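Local structure of L-cysteine S-thiosulfotransferase subunit SoxA (Paracoccus denitrificans, 2C1D) at residues 164-169 and 245-250; 199-204 and 253-258; 217-222 and 239-244. The protein helps catalyse, as the diheme subunit of the SoxAX cytochrome complex, formation of a heterodisulfide between a cysteine of the sulfur carrier SoxY and thiosulfate in bacterial sulfur oxidation. One frame throughout, in Å; residues are numbered along the deposited sequence.

Contact 1: residues 164-169 and 245-250; sequences HGKEIY and ELYVAS. With ZN (zinc ion), chain K.
The ring of Tyr247 lies flat against the backbone of helix 159-170, with Lys166 CA directly over its centre, 3.6 Å from the centroid and almost on the ring normal. This CH-pi contact is widened by the Lys166 side chain, whose CB sits over the same face, 3.5 Å from Tyr247 CE1, before the extended chain carries NZ off from the interface. Tyr247 reaches across because its CG stands anti to the backbone N (chi1 178°). Behind it, at Gly165, which has no side chain, the helix backbones approach to 5.2 Å between Gly165 CA and Tyr247 CA, and Tyr247 CB packs on Gly165 C. Tyr169 meets the Tyr247 ring at an oblique 58° between planes, its CB 3.6 Å from Tyr247 CE2, and its CD1 rests 3.7 Å from Val248 CG2. Trp162 adds an edge-to-face contact to Tyr247, while Tyr169 also touches Cys180, which binds heme c covalently, and His184, an axial ligand of its iron. At the start of the segment, His164 NE2 binds a zinc ion at 2.1 Å, a site shared with Asp240. Helices crossing steeply, here at -79°, with a glycine and aromatic residues at the interface, are the hallmark of the N- and C-terminal helix pair in the cytochrome c fold.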
loop_
_atom_site.group_PDB
_atom_site.type_symbol
_atom_site.label_atom_id
_atom_site.label_comp_id
_atom_site.label_asym_id
_atom_site.label_seq_id
_atom_site.Cartn_x
_atom_site.Cartn_y
_atom_site.Cartn_z
ATOM N N HIS A 164 12.636 -11.219 -7.166
ATOM C CA HIS A 164 13.134 -9.889 -6.799
ATOM C C HIS A 164 11.974 -9.079 -6.196
ATOM O O HIS A 164 12.173 -8.376 -5.223
ATOM C CB HIS A 164 13.739 -9.186 -8.020
ATOM C CG HIS A 164 14.764 -8.153 -7.679
ATOM N ND1 HIS A 164 15.989 -8.474 -7.137
ATOM C CD2 HIS A 164 14.750 -6.810 -7.808
ATOM C CE1 HIS A 164 16.684 -7.367 -6.939
ATOM N NE2 HIS A 164 15.954 -6.344 -7.338
ATOM N N GLY A 165 10.765 -9.207 -6.765
ATOM C CA GLY A 165 9.597 -8.529 -6.236
ATOM C C GLY A 165 9.175 -9.104 -4.893
ATOM O O GLY A 165 8.788 -8.368 -3.982
ATOM N N LYS A 166 9.267 -10.423 -4.751
ATOM C CA LYS A 166 8.922 -11.069 -3.498
ATOM C C LYS A 166 9.776 -10.495 -2.366
ATOM O O LYS A 166 9.264 -10.172 -1.299
ATOM C CB LYS A 166 9.104 -12.603 -3.580
ATOM C CG LYS A 166 8.711 -13.325 -2.303
ATOM C CD LYS A 166 9.100 -14.825 -2.337
ATOM C CE LYS A 166 9.027 -15.469 -0.942
ATOM N NZ LYS A 166 9.109 -16.955 -1.098
ATOM N N GLU A 167 11.079 -10.370 -2.604
ATOM C CA GLU A 167 11.980 -9.834 -1.581
ATOM C C GLU A 167 11.543 -8.422 -1.117
ATOM O O GLU A 167 11.523 -8.138 0.077
ATOM C CB GLU A 167 13.434 -9.842 -2.100
ATOM C CG GLU A 167 14.489 -9.717 -1.009
ATOM C CD GLU A 167 15.840 -9.236 -1.513
ATOM O OE1 GLU A 167 16.113 -9.292 -2.745
ATOM O OE2 GLU A 167 16.643 -8.784 -0.658
ATOM N N ILE A 168 11.198 -7.560 -2.070
ATOM C CA ILE A 168 10.722 -6.202 -1.781
ATOM C C ILE A 168 9.470 -6.286 -0.914
ATOM O O ILE A 168 9.383 -5.595 0.090
ATOM C CB ILE A 168 10.455 -5.414 -3.122
ATOM C CG1 ILE A 168 11.769 -5.247 -3.880
ATOM C CG2 ILE A 168 9.757 -4.046 -2.883
ATOM C CD1 ILE A 168 11.632 -4.694 -5.285
ATOM N N TYR A 169 8.533 -7.178 -1.279
ATOM C CA TYR A 169 7.236 -7.313 -0.605
ATOM C C TYR A 169 7.372 -7.568 0.892
ATOM O O TYR A 169 6.583 -7.046 1.690
ATOM C CB TYR A 169 6.379 -8.449 -1.226
ATOM C CG TYR A 169 4.904 -8.302 -0.894
ATOM C CD1 TYR A 169 4.109 -7.462 -1.634
ATOM C CD2 TYR A 169 4.328 -8.972 0.184
ATOM C CE1 TYR A 169 2.779 -7.273 -1.337
ATOM C CE2 TYR A 169 2.970 -8.789 0.505
ATOM C CZ TYR A 169 2.205 -7.915 -0.264
ATOM O OH TYR A 169 0.868 -7.702 0.006
ATOM N N GLU A 245 5.457 -5.081 -9.193
ATOM C CA GLU A 245 4.157 -5.172 -9.869
ATOM C C GLU A 245 3.884 -6.595 -10.376
ATOM O O GLU A 245 2.744 -7.078 -10.322
ATOM C CB GLU A 245 4.002 -4.136 -11.019
ATOM C CG GLU A 245 2.595 -4.143 -11.605
ATOM C CD GLU A 245 2.286 -3.013 -12.578
ATOM O OE1 GLU A 245 1.521 -3.251 -13.548
ATOM O OE2 GLU A 245 2.771 -1.893 -12.378
ATOM N N LEU A 246 4.921 -7.268 -10.855
ATOM C CA LEU A 246 4.817 -8.672 -11.284
ATOM C C LEU A 246 4.461 -9.571 -10.116
ATOM O O LEU A 246 3.547 -10.400 -10.206
ATOM C CB LEU A 246 6.142 -9.154 -11.906
ATOM C CG LEU A 246 6.306 -10.646 -12.251
ATOM C CD1 LEU A 246 5.363 -11.097 -13.389
ATOM C CD2 LEU A 246 7.750 -10.939 -12.619
ATOM N N TYR A 247 5.170 -9.380 -9.015
ATOM C CA TYR A 247 4.957 -10.194 -7.846
ATOM C C TYR A 247 3.553 -9.951 -7.243
ATOM O O TYR A 247 2.829 -10.899 -6.951
ATOM C CB TYR A 247 6.057 -9.977 -6.810
ATOM C CG TYR A 247 5.792 -10.784 -5.596
ATOM C CD1 TYR A 247 5.987 -12.162 -5.607
ATOM C CD2 TYR A 247 5.294 -10.194 -4.447
ATOM C CE1 TYR A 247 5.707 -12.935 -4.479
ATOM C CE2 TYR A 247 4.994 -10.955 -3.336
ATOM C CZ TYR A 247 5.205 -12.327 -3.361
ATOM O OH TYR A 247 4.889 -13.074 -2.244
ATOM N N VAL A 248 3.173 -8.688 -7.078
ATOM C CA VAL A 248 1.902 -8.342 -6.425
ATOM C C VAL A 248 0.733 -8.750 -7.325
ATOM O O VAL A 248 -0.246 -9.295 -6.845
ATOM C CB VAL A 248 1.833 -6.850 -6.032
ATOM C CG1 VAL A 248 0.478 -6.483 -5.398
ATOM C CG2 VAL A 248 2.924 -6.526 -5.031
ATOM N N ALA A 249 0.851 -8.535 -8.630
ATOM C CA ALA A 249 -0.154 -9.023 -9.563
ATOM C C ALA A 249 -0.482 -10.515 -9.369
ATOM O O ALA A 249 -1.643 -10.913 -9.388
ATOM C CB ALA A 249 0.284 -8.774 -11.009
ATOM N N SER A 250 0.559 -11.321 -9.220
ATOM C CA SER A 250 0.433 -12.771 -9.117
ATOM C C SER A 250 -0.221 -13.176 -7.808
ATOM O O SER A 250 -0.824 -14.239 -7.746
ATOM C CB SER A 250 1.792 -13.461 -9.297
ATOM O OG SER A 250 2.620 -13.330 -8.150
HETATM ZN ZN ZN K . 16.661 -4.395 -7.194
#

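Contact 2: residues 199-204 and 253-258; sequences QGQING and NGLSVE. With HEC (heme c), chain J.
Asn203 and Glu258 join two irregular loops, and the path to them along 199-204 begins beside heme c. Gln199 accepts a hydrogen bond at OE1 from Gln201 NE2, 3.0 Å away and near the amide plane of Gln201; the same OE1 also receives Tyr36 N, so two donors hold this carbonyl. Gly200 turns the chain with a positive phi, and its carbonyl O lies 3.6 Å from the heme methyl CMA. Gln201 then faces the second loop, its CD 4.3 Å from Leu255 CD1, a loose van der Waals contact of the amide carbon with a methyl. Ile202 turns to the heme instead: its CG2 is 3.4 Å from the heme methyl CMA. At Asn203 the loops meet most extensively. Its CG lies between the backbone N and the carbonyl carbon (chi1 73°), which brings the amide in among Leu255, the Ser256 carbonyl and the Glu258 carboxylate. The Asn203 backbone O accepts a nearly straight hydrogen bond from Glu258 N, at 3.2 Å and 171°. Gly204 closes the segment with its CA 3.8 Å from Glu258 CB. The buried carboxylate of Glu258 has firm partners beyond both loops, a salt bridge to Arg263 and a hydrogen bond with Ser37 OG, which would probably favour its charged form. Here the loop that follows the C-terminal helix of a cytochrome c domain backs a loop lining the heme pocket.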
loop_
_atom_site.group_PDB
_atom_site.type_symbol
_atom_site.label_atom_id
_atom_site.label_comp_id
_atom_site.label_asym_id
_atom_site.label_seq_id
_atom_site.Cartn_x
_atom_site.Cartn_y
_atom_site.Cartn_z
ATOM N N GLN A 199 -5.956 -6.938 1.208
ATOM C CA GLN A 199 -4.769 -7.722 0.928
ATOM C C GLN A 199 -3.820 -6.990 -0.023
ATOM O O GLN A 199 -2.859 -7.581 -0.488
ATOM C CB GLN A 199 -5.118 -9.095 0.362
ATOM C CG GLN A 199 -5.776 -9.995 1.356
ATOM C CD GLN A 199 -6.334 -11.254 0.729
ATOM O OE1 GLN A 199 -6.401 -11.357 -0.501
ATOM N NE2 GLN A 199 -6.694 -12.254 1.577
ATOM N N GLY A 200 -4.119 -5.726 -0.309
ATOM C CA GLY A 200 -3.286 -4.900 -1.168
ATOM C C GLY A 200 -3.114 -5.513 -2.537
ATOM O O GLY A 200 -1.992 -5.590 -3.038
ATOM N N GLN A 201 -4.220 -5.949 -3.123
ATOM C CA GLN A 201 -4.221 -6.530 -4.455
ATOM C C GLN A 201 -4.290 -5.421 -5.509
ATOM O O GLN A 201 -4.799 -4.332 -5.235
ATOM C CB GLN A 201 -5.384 -7.519 -4.619
ATOM C CG GLN A 201 -5.499 -8.644 -3.526
ATOM C CD GLN A 201 -4.585 -9.835 -3.766
ATOM O OE1 GLN A 201 -3.665 -9.743 -4.575
ATOM N NE2 GLN A 201 -4.833 -10.970 -3.058
ATOM N N ILE A 202 -3.796 -5.726 -6.703
ATOM C CA ILE A 202 -3.807 -4.800 -7.838
ATOM C C ILE A 202 -4.638 -5.301 -9.015
ATOM O O ILE A 202 -4.575 -4.729 -10.090
ATOM C CB ILE A 202 -2.363 -4.405 -8.312
ATOM C CG1 ILE A 202 -1.569 -5.589 -8.853
ATOM C CG2 ILE A 202 -1.589 -3.761 -7.177
ATOM C CD1 ILE A 202 -0.258 -5.166 -9.484
ATOM N N ASN A 203 -5.473 -6.319 -8.800
ATOM C CA ASN A 203 -6.365 -6.789 -9.862
ATOM C C ASN A 203 -7.389 -5.738 -10.306
ATOM O O ASN A 203 -7.992 -5.884 -11.365
ATOM C CB ASN A 203 -7.114 -8.056 -9.451
ATOM C CG ASN A 203 -8.192 -7.785 -8.426
ATOM O OD1 ASN A 203 -9.414 -8.000 -8.674
ATOM N ND2 ASN A 203 -7.777 -7.327 -7.273
ATOM N N GLY A 204 -7.584 -4.710 -9.492
ATOM C CA GLY A 204 -8.539 -3.649 -9.757
ATOM C C GLY A 204 -7.957 -2.389 -10.402
ATOM O O GLY A 204 -8.706 -1.474 -10.735
ATOM N N ASN A 253 -3.754 -13.836 -8.656
ATOM C CA ASN A 253 -4.074 -14.805 -9.714
ATOM C C ASN A 253 -5.356 -15.551 -9.374
ATOM O O ASN A 253 -5.483 -16.115 -8.265
ATOM C CB ASN A 253 -2.933 -15.812 -9.886
ATOM C CG ASN A 253 -1.865 -15.330 -10.828
ATOM O OD1 ASN A 253 -2.056 -14.340 -11.535
ATOM N ND2 ASN A 253 -0.740 -16.056 -10.878
ATOM N N GLY A 254 -6.319 -15.521 -10.297
ATOM C CA GLY A 254 -7.617 -16.151 -10.094
ATOM C C GLY A 254 -8.731 -15.143 -9.898
ATOM O O GLY A 254 -9.870 -15.380 -10.305
ATOM N N LEU A 255 -8.427 -14.016 -9.261
ATOM C CA LEU A 255 -9.380 -12.910 -9.214
ATOM C C LEU A 255 -9.567 -12.355 -10.627
ATOM O O LEU A 255 -8.663 -12.460 -11.470
ATOM C CB LEU A 255 -8.889 -11.801 -8.279
ATOM C CG LEU A 255 -8.784 -12.152 -6.796
ATOM C CD1 LEU A 255 -7.933 -11.131 -6.078
ATOM C CD2 LEU A 255 -10.160 -12.251 -6.149
ATOM N N SER A 256 -10.718 -11.752 -10.893
ATOM C CA SER A 256 -10.935 -11.100 -12.166
ATOM C C SER A 256 -10.245 -9.736 -12.255
ATOM O O SER A 256 -10.123 -8.958 -11.290
ATOM C CB SER A 256 -12.433 -10.885 -12.467
ATOM O OG SER A 256 -13.181 -12.092 -12.439
ATOM N N VAL A 257 -9.846 -9.420 -13.462
ATOM C CA VAL A 257 -9.542 -8.062 -13.810
ATOM C C VAL A 257 -10.834 -7.255 -13.627
ATOM O O VAL A 257 -11.831 -7.536 -14.282
ATOM C CB VAL A 257 -9.064 -7.978 -15.262
ATOM C CG1 VAL A 257 -8.878 -6.560 -15.660
ATOM C CG2 VAL A 257 -7.746 -8.717 -15.432
ATOM N N GLU A 258 -10.808 -6.242 -12.771
ATOM C CA GLU A 258 -11.993 -5.404 -12.545
ATOM C C GLU A 258 -12.225 -4.393 -13.671
ATOM O O GLU A 258 -13.357 -3.926 -13.852
ATOM C CB GLU A 258 -11.923 -4.737 -11.162
ATOM C CG GLU A 258 -11.980 -5.800 -10.061
ATOM C CD GLU A 258 -11.923 -5.295 -8.631
ATOM O OE1 GLU A 258 -12.294 -4.140 -8.330
ATOM O OE2 GLU A 258 -11.536 -6.108 -7.760
HETATM FE FE HEC J . -0.590 -0.686 1.102
HETATM C CHA HEC J . -3.690 0.181 -0.046
HETATM C CHB HEC J . 0.040 -2.165 -1.968
HETATM C CHC HEC J . 2.537 -1.436 2.127
HETATM C CHD HEC J . -1.390 0.309 4.250
HETATM N NA HEC J . -1.655 -0.947 -0.690
HETATM C C1A HEC J . -2.922 -0.504 -0.934
HETATM C C2A HEC J . -3.292 -0.904 -2.264
HETATM C C3A HEC J . -2.235 -1.557 -2.795
HETATM C C4A HEC J . -1.195 -1.599 -1.807
HETATM C CMA HEC J . -2.110 -2.163 -4.191
HETATM C CAA HEC J . -4.649 -0.627 -2.956
HETATM C CBA HEC J . -5.519 -1.894 -2.869
HETATM C CGA HEC J . -6.844 -1.707 -3.600
HETATM O O1A HEC J . -7.647 -2.667 -3.604
HETATM O O2A HEC J . -7.115 -0.595 -4.162
HETATM N NB HEC J . 0.955 -1.603 0.261
HETATM C C1B HEC J . 1.054 -2.101 -1.029
HETATM C C2B HEC J . 2.408 -2.494 -1.262
HETATM C C3B HEC J . 3.094 -2.313 -0.139
HETATM C C4B HEC J . 2.206 -1.722 0.822
HETATM C CMB HEC J . 2.912 -3.128 -2.560
HETATM C CAB HEC J . 4.595 -2.607 0.074
HETATM C CBB HEC J . 5.367 -1.873 -0.785
HETATM N NC HEC J . 0.398 -0.589 2.890
HETATM C C1C HEC J . 1.685 -0.977 3.098
HETATM C C2C HEC J . 2.039 -0.717 4.480
HETATM C C3C HEC J . 0.940 -0.230 5.088
HETATM C C4C HEC J . -0.102 -0.161 4.070
HETATM C CMC HEC J . 3.447 -1.022 5.036
HETATM C CAC HEC J . 0.647 0.217 6.561
HETATM C CBC HEC J . 1.491 0.925 7.324
HETATM N ND HEC J . -2.226 0.110 1.944
HETATM C C1D HEC J . -2.344 0.461 3.291
HETATM C C2D HEC J . -3.652 1.037 3.534
HETATM C C3D HEC J . -4.350 1.005 2.196
HETATM C C4D HEC J . -3.401 0.416 1.279
HETATM C CMD HEC J . -4.231 1.575 4.854
HETATM C CAD HEC J . -5.797 1.451 1.874
HETATM C CBD HEC J . -6.752 0.347 2.367
HETATM C CGD HEC J . -6.675 -0.914 1.530
HETATM O O1D HEC J . -5.913 -1.858 1.836
HETATM O O2D HEC J . -7.382 -1.028 0.526
#

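Contact 3: residues 217-222 and 239-244; sequences TAQHRF and DDFKAL. With ZN (zinc ion), chain K; HEC (heme c), chain J.
Contact 3 is a buried, largely aromatic packing between the short helix 218-223 and the start of helix 239-251, beside the heme of the second cytochrome c domain. The helix segments run at 110° to each other with their axes 10.2 Å apart, so bulky side chains span the gap. Phe222 turns the edge of its ring toward the face of Phe241 in a T-shaped pair, centroids 5.7 Å apart, and its CB sits over that same ring, 3.7 Å from the centroid. Leu244 CD2 covers one face of the Phe222 ring, 3.7 Å from Phe222 CD1. This layer belongs to the wall of a c-type heme pocket: Phe222 CE2 lies 3.5 Å from the heme methyl CMB. One residue earlier, Arg221 bends at chi2 (67°) and lays one face of its guanidinium over the porphyrin rim, with Arg221 NH2 3.4 Å from heme CHA; Arg221 probably binds substrate, as in related proteins. Thr217 caps this helix at its N-terminus, its OG1 accepting from His220 N. The amide of Gln219 passes alongside Phe241, the two side chains running in opposite directions. Asp240 binds the zinc ion, more closely through OD1 than OD2; Lys242, on another side of the helix, forms a salt bridge with Asp112.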
loop_
_atom_site.group_PDB
_atom_site.type_symbol
_atom_site.label_atom_id
_atom_site.label_comp_id
_atom_site.label_asym_id
_atom_site.label_seq_id
_atom_site.Cartn_x
_atom_site.Cartn_y
_atom_site.Cartn_z
ATOM N N THR A 217 -2.302 4.564 -10.872
ATOM C CA THR A 217 -1.703 3.302 -11.338
ATOM C C THR A 217 -1.092 2.545 -10.176
ATOM O O THR A 217 -0.803 3.128 -9.110
ATOM C CB THR A 217 -0.606 3.569 -12.378
ATOM O OG1 THR A 217 0.414 4.397 -11.790
ATOM C CG2 THR A 217 -1.143 4.388 -13.587
ATOM N N ALA A 218 -0.855 1.250 -10.371
ATOM C CA ALA A 218 -0.194 0.471 -9.340
ATOM C C ALA A 218 1.195 1.030 -9.040
ATOM O O ALA A 218 1.622 0.998 -7.902
ATOM C CB ALA A 218 -0.111 -0.988 -9.735
ATOM N N GLN A 219 1.890 1.552 -10.054
ATOM C CA GLN A 219 3.238 2.081 -9.860
ATOM C C GLN A 219 3.177 3.262 -8.901
ATOM O O GLN A 219 3.996 3.379 -7.991
ATOM C CB GLN A 219 3.891 2.523 -11.185
ATOM C CG GLN A 219 4.365 1.377 -12.103
ATOM C CD GLN A 219 5.353 0.473 -11.458
ATOM O OE1 GLN A 219 5.126 -0.754 -11.326
ATOM N NE2 GLN A 219 6.462 1.033 -11.067
ATOM N N HIS A 220 2.176 4.110 -9.066
ATOM C CA HIS A 220 2.068 5.277 -8.208
ATOM C C HIS A 220 1.633 4.894 -6.785
ATOM O O HIS A 220 2.077 5.501 -5.816
ATOM C CB HIS A 220 1.120 6.304 -8.807
ATOM C CG HIS A 220 0.989 7.551 -7.982
ATOM N ND1 HIS A 220 1.847 8.619 -8.110
ATOM C CD2 HIS A 220 0.120 7.883 -6.994
ATOM C CE1 HIS A 220 1.501 9.568 -7.254
ATOM N NE2 HIS A 220 0.463 9.139 -6.558
ATOM N N ARG A 221 0.776 3.886 -6.659
ATOM C CA ARG A 221 0.377 3.398 -5.335
ATOM C C ARG A 221 1.596 2.932 -4.532
ATOM O O ARG A 221 1.829 3.384 -3.384
ATOM C CB ARG A 221 -0.636 2.269 -5.442
ATOM C CG ARG A 221 -1.521 2.155 -4.181
ATOM C CD ARG A 221 -2.435 3.345 -4.033
ATOM N NE ARG A 221 -3.565 3.152 -3.142
ATOM C CZ ARG A 221 -3.571 3.374 -1.828
ATOM N NH1 ARG A 221 -2.491 3.794 -1.174
ATOM N NH2 ARG A 221 -4.684 3.182 -1.161
ATOM N N PHE A 222 2.390 2.073 -5.156
ATOM C CA PHE A 222 3.642 1.589 -4.573
ATOM C C PHE A 222 4.572 2.702 -4.107
ATOM O O PHE A 222 5.162 2.608 -3.032
ATOM C CB PHE A 222 4.399 0.725 -5.584
ATOM C CG PHE A 222 3.676 -0.523 -6.013
ATOM C CD1 PHE A 222 4.118 -1.220 -7.133
ATOM C CD2 PHE A 222 2.542 -0.991 -5.348
ATOM C CE1 PHE A 222 3.475 -2.394 -7.557
ATOM C CE2 PHE A 222 1.911 -2.144 -5.764
ATOM C CZ PHE A 222 2.385 -2.856 -6.871
ATOM N N ASP A 239 12.926 -0.531 -12.291
ATOM C CA ASP A 239 13.085 -1.981 -12.396
ATOM C C ASP A 239 12.547 -2.706 -11.163
ATOM O O ASP A 239 11.845 -3.708 -11.277
ATOM C CB ASP A 239 14.569 -2.346 -12.628
ATOM C CG ASP A 239 15.105 -1.780 -13.940
ATOM O OD1 ASP A 239 14.262 -1.325 -14.762
ATOM O OD2 ASP A 239 16.341 -1.704 -14.237
ATOM N N ASP A 240 12.866 -2.191 -9.987
ATOM C CA ASP A 240 12.430 -2.834 -8.745
ATOM C C ASP A 240 10.884 -2.777 -8.590
ATOM O O ASP A 240 10.266 -3.730 -8.116
ATOM C CB ASP A 240 13.131 -2.201 -7.547
ATOM C CG ASP A 240 14.447 -2.932 -7.123
ATOM O OD1 ASP A 240 15.340 -3.411 -7.895
ATOM O OD2 ASP A 240 14.804 -3.004 -5.988
ATOM N N PHE A 241 10.262 -1.672 -8.996
ATOM C CA PHE A 241 8.790 -1.558 -8.913
ATOM C C PHE A 241 8.094 -2.321 -10.051
ATOM O O PHE A 241 6.928 -2.696 -9.915
ATOM C CB PHE A 241 8.330 -0.096 -8.850
ATOM C CG PHE A 241 8.190 0.473 -7.441
ATOM C CD1 PHE A 241 7.788 1.779 -7.280
ATOM C CD2 PHE A 241 8.475 -0.282 -6.282
ATOM C CE1 PHE A 241 7.649 2.336 -6.029
ATOM C CE2 PHE A 241 8.339 0.285 -5.014
ATOM C CZ PHE A 241 7.919 1.564 -4.886
ATOM N N LYS A 242 8.790 -2.550 -11.168
ATOM C CA LYS A 242 8.275 -3.433 -12.223
ATOM C C LYS A 242 8.257 -4.853 -11.700
ATOM O O LYS A 242 7.269 -5.584 -11.864
ATOM C CB LYS A 242 9.153 -3.399 -13.469
ATOM C CG LYS A 242 9.107 -2.145 -14.276
ATOM C CD LYS A 242 9.751 -2.403 -15.615
ATOM C CE LYS A 242 10.236 -1.136 -16.283
ATOM N NZ LYS A 242 10.871 -1.574 -17.617
ATOM N N ALA A 243 9.334 -5.245 -11.027
ATOM C CA ALA A 243 9.379 -6.543 -10.362
ATOM C C ALA A 243 8.321 -6.699 -9.267
ATOM O O ALA A 243 7.675 -7.734 -9.166
ATOM C CB ALA A 243 10.776 -6.826 -9.796
ATOM N N LEU A 244 8.114 -5.662 -8.473
ATOM C CA LEU A 244 7.086 -5.660 -7.451
ATOM C C LEU A 244 5.703 -5.792 -8.093
ATOM O O LEU A 244 4.875 -6.511 -7.586
ATOM C CB LEU A 244 7.157 -4.351 -6.635
ATOM C CG LEU A 244 6.220 -4.191 -5.453
ATOM C CD1 LEU A 244 6.378 -5.339 -4.445
ATOM C CD2 LEU A 244 6.457 -2.823 -4.768
HETATM ZN ZN ZN K . 16.661 -4.395 -7.194
HETATM FE FE HEC J . -0.590 -0.686 1.102
HETATM C CHA HEC J . -3.690 0.181 -0.046
HETATM C CHB HEC J . 0.040 -2.165 -1.968
HETATM C CHC HEC J . 2.537 -1.436 2.127
HETATM C CHD HEC J . -1.390 0.309 4.250
HETATM N NA HEC J . -1.655 -0.947 -0.690
HETATM C C1A HEC J . -2.922 -0.504 -0.934
HETATM C C2A HEC J . -3.292 -0.904 -2.264
HETATM C C3A HEC J . -2.235 -1.557 -2.795
HETATM C C4A HEC J . -1.195 -1.599 -1.807
HETATM C CMA HEC J . -2.110 -2.163 -4.191
HETATM C CAA HEC J . -4.649 -0.627 -2.956
HETATM C CBA HEC J . -5.519 -1.894 -2.869
HETATM C CGA HEC J . -6.844 -1.707 -3.600
HETATM O O1A HEC J . -7.647 -2.667 -3.604
HETATM O O2A HEC J . -7.115 -0.595 -4.162
HETATM N NB HEC J . 0.955 -1.603 0.261
HETATM C C1B HEC J . 1.054 -2.101 -1.029
HETATM C C2B HEC J . 2.408 -2.494 -1.262
HETATM C C3B HEC J . 3.094 -2.313 -0.139
HETATM C C4B HEC J . 2.206 -1.722 0.822
HETATM C CMB HEC J . 2.912 -3.128 -2.560
HETATM C CAB HEC J . 4.595 -2.607 0.074
HETATM C CBB HEC J . 5.367 -1.873 -0.785
HETATM N NC HEC J . 0.398 -0.589 2.890
HETATM C C1C HEC J . 1.685 -0.977 3.098
HETATM C C2C HEC J . 2.039 -0.717 4.480
HETATM C C3C HEC J . 0.940 -0.230 5.088
HETATM C C4C HEC J . -0.102 -0.161 4.070
HETATM C CMC HEC J . 3.447 -1.022 5.036
HETATM C CAC HEC J . 0.647 0.217 6.561
HETATM C CBC HEC J . 1.491 0.925 7.324
HETATM N ND HEC J . -2.226 0.110 1.944
HETATM C C1D HEC J . -2.344 0.461 3.291
HETATM C C2D HEC J . -3.652 1.037 3.534
HETATM C C3D HEC J . -4.350 1.005 2.196
HETATM C C4D HEC J . -3.401 0.416 1.279
HETATM C CMD HEC J . -4.231 1.575 4.854
HETATM C CAD HEC J . -5.797 1.451 1.874
HETATM C CBD HEC J . -6.752 0.347 2.367
HETATM C CGD HEC J . -6.675 -0.914 1.530
HETATM O O1D HEC J . -5.913 -1.858 1.836
HETATM O O2D HEC J . -7.382 -1.028 0.526
#

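Overall arrangement
All three contacts are mainly buried and belong to the second cytochrome c domain; contact 1 alone has an exposed touching residue, Lys166. Contacts 1 and 3 share helix 239-251, and their centres are about 9 Å apart. The first turns of helix 239-251 meet helix 218-223 and its later ones helix 159-170, while the zinc ion ties His164 of contact 1 to Asp240 of contact 3. Both rest on aromatic and CH-pi packing. Contact 2, between loops, differs in chemistry, relying on a backbone hydrogen bond and polar groups. It touches both others: Ile202 packs against Ala249, with CD1 3.6 Å from Ala249 N, and against Phe222, with CG2 4.1 Å from Phe222 CZ.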